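Local coordinates for protein Exo-arabinanase (Penicillium chrysogenum, PDB 3A72) that hydrolyses alpha-1,5-linked arabinan as an exo-acting glycosyl hydrolase, probably releasing arabinobiose, the disaccharide bound in its pocket, at residues V9-P14 with N342-S347; P21-P26 with N332-L337. All blocks are in the same frame, centred on the assembly; numbering follows the deposited sequence.

Interaction 1 of 2, residues V9-P14 with N342-S347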
loop_
_atom_site.group_PDB
_atom_site.type_symbol
_atom_site.label_atom_id
_atom_site.label_comp_id
_atom_site.label_asym_id
_atom_site.label_seq_id
_atom_site.Cartn_x
_atom_site.Cartn_y
_atom_site.Cartn_z
ATOM N N VAL A 9 15.332 -11.830 -4.531
ATOM C CA VAL A 9 16.358 -11.451 -3.556
ATOM C C VAL A 9 15.738 -11.415 -2.181
ATOM O O VAL A 9 14.692 -10.804 -1.992
ATOM C CB VAL A 9 16.986 -10.122 -3.895
ATOM C CG1 VAL A 9 17.971 -9.688 -2.854
ATOM C CG2 VAL A 9 17.634 -10.154 -5.277
ATOM N N THR A 10 16.381 -12.033 -1.193
ATOM C CA THR A 10 15.891 -11.969 0.176
ATOM C C THR A 10 16.243 -10.653 0.854
ATOM O O THR A 10 17.417 -10.283 0.957
ATOM C CB THR A 10 16.519 -13.046 1.028
ATOM O OG1 THR A 10 16.351 -14.260 0.433
ATOM C CG2 THR A 10 15.850 -13.138 2.387
ATOM N N ILE A 11 15.241 -9.946 1.301
ATOM C CA ILE A 11 15.450 -8.782 2.134
ATOM C C ILE A 11 15.548 -9.185 3.598
ATOM O O ILE A 11 16.432 -8.739 4.327
ATOM C CB ILE A 11 14.301 -7.736 1.955
ATOM C CG1 ILE A 11 14.195 -7.302 0.486
ATOM C CG2 ILE A 11 14.518 -6.576 2.911
ATOM C CD1 ILE A 11 13.181 -6.221 0.215
ATOM N N PHE A 12 14.610 -10.046 4.038
ATOM C CA PHE A 12 14.567 -10.510 5.417
ATOM C C PHE A 12 13.915 -11.877 5.493
ATOM O O PHE A 12 12.787 -12.065 4.973
ATOM C CB PHE A 12 13.759 -9.534 6.282
ATOM C CG PHE A 12 13.564 -9.936 7.723
ATOM C CD1 PHE A 12 14.624 -10.106 8.567
ATOM C CD2 PHE A 12 12.296 -10.135 8.223
ATOM C CE1 PHE A 12 14.457 -10.415 9.892
ATOM C CE2 PHE A 12 12.098 -10.449 9.548
ATOM C CZ PHE A 12 13.174 -10.590 10.386
ATOM N N SER A 13 14.581 -12.828 6.119
ATOM C CA SER A 13 14.032 -14.130 6.421
ATOM C C SER A 13 13.798 -14.214 7.910
ATOM O O SER A 13 14.781 -14.147 8.682
ATOM C CB SER A 13 14.965 -15.274 5.973
ATOM O OG SER A 13 14.301 -16.563 6.010
ATOM N N PRO A 14 12.568 -14.276 8.370
ATOM C CA PRO A 14 12.291 -14.123 9.790
ATOM C C PRO A 14 12.715 -15.361 10.591
ATOM O O PRO A 14 12.675 -16.496 10.088
ATOM C CB PRO A 14 10.803 -13.966 9.859
ATOM C CG PRO A 14 10.271 -14.717 8.672
ATOM C CD PRO A 14 11.304 -14.416 7.593
ATOM N N ASN A 342 6.706 -17.519 5.382
ATOM C CA ASN A 342 6.832 -16.207 4.757
ATOM C C ASN A 342 8.259 -15.652 4.905
ATOM O O ASN A 342 8.933 -15.903 5.899
ATOM C CB ASN A 342 5.850 -15.217 5.381
ATOM C CG ASN A 342 4.433 -15.400 4.935
ATOM O OD1 ASN A 342 4.067 -16.282 4.144
ATOM N ND2 ASN A 342 3.567 -14.504 5.430
ATOM N N ARG A 343 8.636 -14.847 3.918
ATOM C CA ARG A 343 9.850 -14.050 3.937
ATOM C C ARG A 343 9.599 -12.804 3.128
ATOM O O ARG A 343 8.632 -12.738 2.363
ATOM C CB ARG A 343 11.074 -14.847 3.411
ATOM C CG ARG A 343 10.828 -15.414 2.027
ATOM C CD ARG A 343 12.032 -16.266 1.614
ATOM N NE ARG A 343 13.031 -15.669 0.818
ATOM C CZ ARG A 343 12.886 -15.366 -0.472
ATOM N NH1 ARG A 343 11.673 -15.625 -0.978
ATOM N NH2 ARG A 343 13.703 -14.872 -1.342
ATOM N N VAL A 344 10.485 -11.830 3.275
ATOM C CA VAL A 344 10.410 -10.595 2.517
ATOM C C VAL A 344 11.423 -10.683 1.398
ATOM O O VAL A 344 12.612 -10.877 1.651
ATOM C CB VAL A 344 10.672 -9.362 3.407
ATOM C CG1 VAL A 344 10.420 -8.114 2.579
ATOM C CG2 VAL A 344 9.811 -9.399 4.652
ATOM N N SER A 345 10.949 -10.554 0.154
ATOM C CA SER A 345 11.788 -10.695 -1.031
ATOM C C SER A 345 11.439 -9.610 -2.043
ATOM O O SER A 345 10.386 -8.971 -1.999
ATOM C CB SER A 345 11.672 -12.078 -1.628
ATOM O OG SER A 345 10.409 -12.329 -2.158
ATOM N N VAL A 346 12.332 -9.471 -3.030
ATOM C CA VAL A 346 12.132 -8.510 -4.076
ATOM C C VAL A 346 12.751 -9.002 -5.386
ATOM O O VAL A 346 13.811 -9.625 -5.403
ATOM C CB VAL A 346 12.740 -7.143 -3.659
ATOM C CG1 VAL A 346 14.241 -7.218 -3.463
ATOM C CG2 VAL A 346 12.380 -6.034 -4.624
ATOM N N SER A 347 12.025 -8.689 -6.473
ATOM C CA SER A 347 12.545 -8.842 -7.831
ATOM C C SER A 347 12.534 -7.468 -8.507
ATOM O O SER A 347 11.755 -6.602 -8.137
ATOM C CB SER A 347 11.720 -9.834 -8.618
ATOM O OG SER A 347 11.706 -11.124 -8.025
HETATM O O HOH W 1 15.494 -16.717 2.297
#

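Interaction 2 of 2, residues P21-P26 with N332-L337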
loop_
_atom_site.group_PDB
_atom_site.type_symbol
_atom_site.label_atom_id
_atom_site.label_comp_id
_atom_site.label_asym_id
_atom_site.label_seq_id
_atom_site.Cartn_x
_atom_site.Cartn_y
_atom_site.Cartn_z
ATOM N N PRO A 21 1.964 -14.984 10.770
ATOM C CA PRO A 21 2.688 -15.190 9.521
ATOM C C PRO A 21 4.137 -14.741 9.502
ATOM O O PRO A 21 4.804 -14.938 8.482
ATOM C CB PRO A 21 1.866 -14.329 8.550
ATOM C CG PRO A 21 1.418 -13.163 9.375
ATOM C CD PRO A 21 1.022 -13.831 10.682
ATOM N N ARG A 22 4.649 -14.172 10.571
ATOM C CA ARG A 22 6.035 -13.746 10.770
ATOM C C ARG A 22 6.360 -12.416 10.080
ATOM O O ARG A 22 6.858 -11.485 10.715
ATOM C CB ARG A 22 7.051 -14.825 10.447
ATOM C CG ARG A 22 6.841 -16.129 11.220
ATOM C CD ARG A 22 8.048 -17.039 11.131
ATOM N NE ARG A 22 7.923 -18.229 11.940
ATOM C CZ ARG A 22 7.404 -19.380 11.536
ATOM N NH1 ARG A 22 6.893 -19.523 10.294
ATOM N NH2 ARG A 22 7.402 -20.399 12.397
ATOM N N THR A 23 6.078 -12.371 8.772
ATOM C CA THR A 23 6.142 -11.135 8.006
ATOM C C THR A 23 4.880 -11.076 7.168
ATOM O O THR A 23 4.293 -12.101 6.823
ATOM C CB THR A 23 7.385 -11.078 7.087
ATOM O OG1 THR A 23 7.382 -12.132 6.106
ATOM C CG2 THR A 23 8.660 -11.253 7.865
ATOM N N LEU A 24 4.477 -9.869 6.804
ATOM C CA LEU A 24 3.331 -9.646 5.938
ATOM C C LEU A 24 3.309 -8.189 5.506
ATOM O O LEU A 24 3.875 -7.347 6.232
ATOM C CB LEU A 24 2.002 -9.917 6.710
ATOM C CG LEU A 24 0.781 -10.233 5.827
ATOM C CD1 LEU A 24 0.868 -11.618 5.216
ATOM C CD2 LEU A 24 -0.502 -10.091 6.658
ATOM N N TYR A 25 2.662 -7.857 4.407
ATOM C CA TYR A 25 2.288 -6.497 4.076
ATOM C C TYR A 25 3.517 -5.660 3.703
ATOM O O TYR A 25 3.947 -4.761 4.439
ATOM C CB TYR A 25 1.470 -5.851 5.195
ATOM C CG TYR A 25 0.554 -4.736 4.736
ATOM C CD1 TYR A 25 -0.825 -4.956 4.653
ATOM C CD2 TYR A 25 1.043 -3.482 4.347
ATOM C CE1 TYR A 25 -1.704 -3.955 4.217
ATOM C CE2 TYR A 25 0.159 -2.474 3.920
ATOM C CZ TYR A 25 -1.179 -2.723 3.861
ATOM O OH TYR A 25 -2.088 -1.748 3.470
ATOM N N PRO A 26 4.134 -5.955 2.551
ATOM C CA PRO A 26 5.343 -5.235 2.152
ATOM C C PRO A 26 5.010 -3.838 1.718
ATOM O O PRO A 26 4.056 -3.635 0.948
ATOM C CB PRO A 26 5.833 -6.037 0.945
ATOM C CG PRO A 26 4.550 -6.551 0.326
ATOM C CD PRO A 26 3.675 -6.898 1.508
ATOM N N ASN A 332 7.750 -6.596 -4.771
ATOM C CA ASN A 332 8.210 -6.883 -3.397
ATOM C C ASN A 332 7.127 -7.599 -2.642
ATOM O O ASN A 332 6.032 -7.020 -2.438
ATOM C CB ASN A 332 8.552 -5.544 -2.768
ATOM C CG ASN A 332 8.854 -5.470 -1.310
ATOM O OD1 ASN A 332 9.271 -6.469 -0.598
ATOM N ND2 ASN A 332 8.665 -4.374 -0.737
ATOM N N SER A 333 7.369 -8.827 -2.224
ATOM C CA SER A 333 6.438 -9.598 -1.417
ATOM C C SER A 333 6.945 -9.740 0.020
ATOM O O SER A 333 8.158 -9.802 0.271
ATOM C CB SER A 333 6.251 -11.023 -2.019
ATOM O OG SER A 333 5.283 -11.734 -1.250
ATOM N N ALA A 334 6.000 -9.892 0.959
ATOM C CA ALA A 334 6.306 -10.270 2.333
ATOM C C ALA A 334 5.575 -11.520 2.744
ATOM O O ALA A 334 5.518 -11.843 3.948
ATOM C CB ALA A 334 6.059 -9.127 3.324
ATOM N N GLY A 335 5.011 -12.271 1.794
ATOM C CA GLY A 335 4.357 -13.523 2.097
ATOM C C GLY A 335 2.882 -13.492 1.950
ATOM O O GLY A 335 2.299 -12.552 1.399
ATOM N N VAL A 336 2.228 -14.567 2.408
ATOM C CA VAL A 336 0.776 -14.760 2.276
ATOM C C VAL A 336 0.146 -14.708 3.653
ATOM O O VAL A 336 0.788 -14.924 4.696
ATOM C CB VAL A 336 0.449 -16.086 1.566
ATOM C CG1 VAL A 336 1.032 -16.076 0.159
ATOM C CG2 VAL A 336 0.948 -17.296 2.353
ATOM N N LEU A 337 -1.163 -14.428 3.709
ATOM C CA LEU A 337 -1.911 -14.462 4.958
ATOM C C LEU A 337 -1.718 -15.812 5.639
ATOM O O LEU A 337 -1.830 -16.873 5.006
ATOM C CB LEU A 337 -3.416 -14.270 4.653
ATOM C CG LEU A 337 -3.792 -12.795 4.289
ATOM C CD1 LEU A 337 -5.190 -12.756 3.675
ATOM C CD2 LEU A 337 -3.718 -11.850 5.486
HETATM O O HOH W 2 2.272 -9.914 2.445
#

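Interaction 1 of 2, residues V9-P14 with N342-S347
Val9 pairs with Val346 in an antiparallel ladder, a hydrogen-bonded pair, its N giving a 2.8 Å hydrogen bond to Val346 O while its own carbonyl O accepts from Val346 N. That same Val9 O also takes a CA-H...O contact from Ser345 CA. Thr10 faces Ser345 as a non-hydrogen-bonded pair. With OG1 anti to its carbonyl carbon (chi1 -53°), Thr10 meets the edge of the Arg343 guanidinium in its plane and accepts from NH2 at 3.2 Å. The arginine chain, bent at chi3, crosses the threonine at about a right angle; Asn8 OD1 is another partner of NH2, and a water touches Thr10 OG1 and, weakly, Arg343 NE. At Ile11 the chain turns a corner and the register slips by one residue, a classic beta bulge. Ile11 N, at 2.8 Å, and Phe12 N, at 3.2 Å, both bond to Val344 O, reaching it from the same face of its carbonyl plane. Ile11 CB packs on Val344 CG1 at 3.9 Å, and its CG1 and CD1 reach Val346 CG1. Phe12 O accepts a nearly straight bond from Val344 N (N-H...O 172°), and Val344 CG2 lies at the edge of the Phe12 ring. Pro14 lays CG and CD against Asn342 O, each 3.3 Å away. The ladder joins the N-terminal strand 6-10 to strand 344-350, which in turn pairs with strand 328-333: the chain's first strand is the outermost strand of its last sheet, the closure expected of a beta-propeller. At the bulge, Ile11 and Phe12 lean on Trp40 of strand 36-42 in the next sheet.

Interaction 2 of 2, residues P21-P26 with N332-L337
Two adjacent blades of the beta-propeller meet near its sugar-binding pocket: strand 23-30, innermost of one four-stranded sheet, and the loop following strand 328-333 of another. The contact is made through side chains and one water, with no backbone ladder between the segments. Ala334 is central to it. Its methyl CB points into strand 23-26, 3.6 Å from Leu24 C and 3.7 Å from Pro26 CD. The Pro26 ring lies alongside the opposing backbone, CG 3.2 Å from Asn332 O and also close to Ala334 N. On the other flank Thr23 OG1 donates to Ala334 O at 2.9 Å; its first torsion sets this hydroxyl between the backbone N and the carbonyl carbon, and it approaches tilted 32° from the carbonyl plane. Thr23 O comes close to the same Ala334 O, but both are acceptors; Thr23 O is instead satisfied by Asn342 ND2, which also bonds Val336 O. Gly335 takes backbone angles (phi 110°, psi -171°) that suit a residue without a side chain, and its N donates to Ser333 OG in an ST turn. Leu24 starts away from the loop, yet its end swings back: CD1 touches Val336 O at 3.3 Å and CD2 meets Leu337 CD2, the two leucines crossing obliquely. Leu24, Tyr25 and Leu337 all touch the bound arabinofuranose, so the seam forms part of the pocket wall. A water finishes the bridge, accepting from Tyr25 N at 2.9 Å and donating to Gly335 O at 2.8 Å.

Both interactions involve the sheet containing strands 328-333 and 344-350, but in different ways. Interaction 1, partly buried and farther from the chain's centre, completes this sheet at its outer edge: backbone bonds seat the first strand beside the last, with the Thr10-Arg343 bond on its more exposed side. Interaction 2 is buried, lies nearer the centre and the sugar, and joins separate sheets by side chains packed on one another and on backbone carbonyls, with one side-chain hydrogen bond and a bridging water. The two sites touch directly. Ser345 N probably bonds Ser333 O, pairing the neighbouring strands, while Asn342 CB packs on Pro21 O, fitting 342-347 against the start of 21-26.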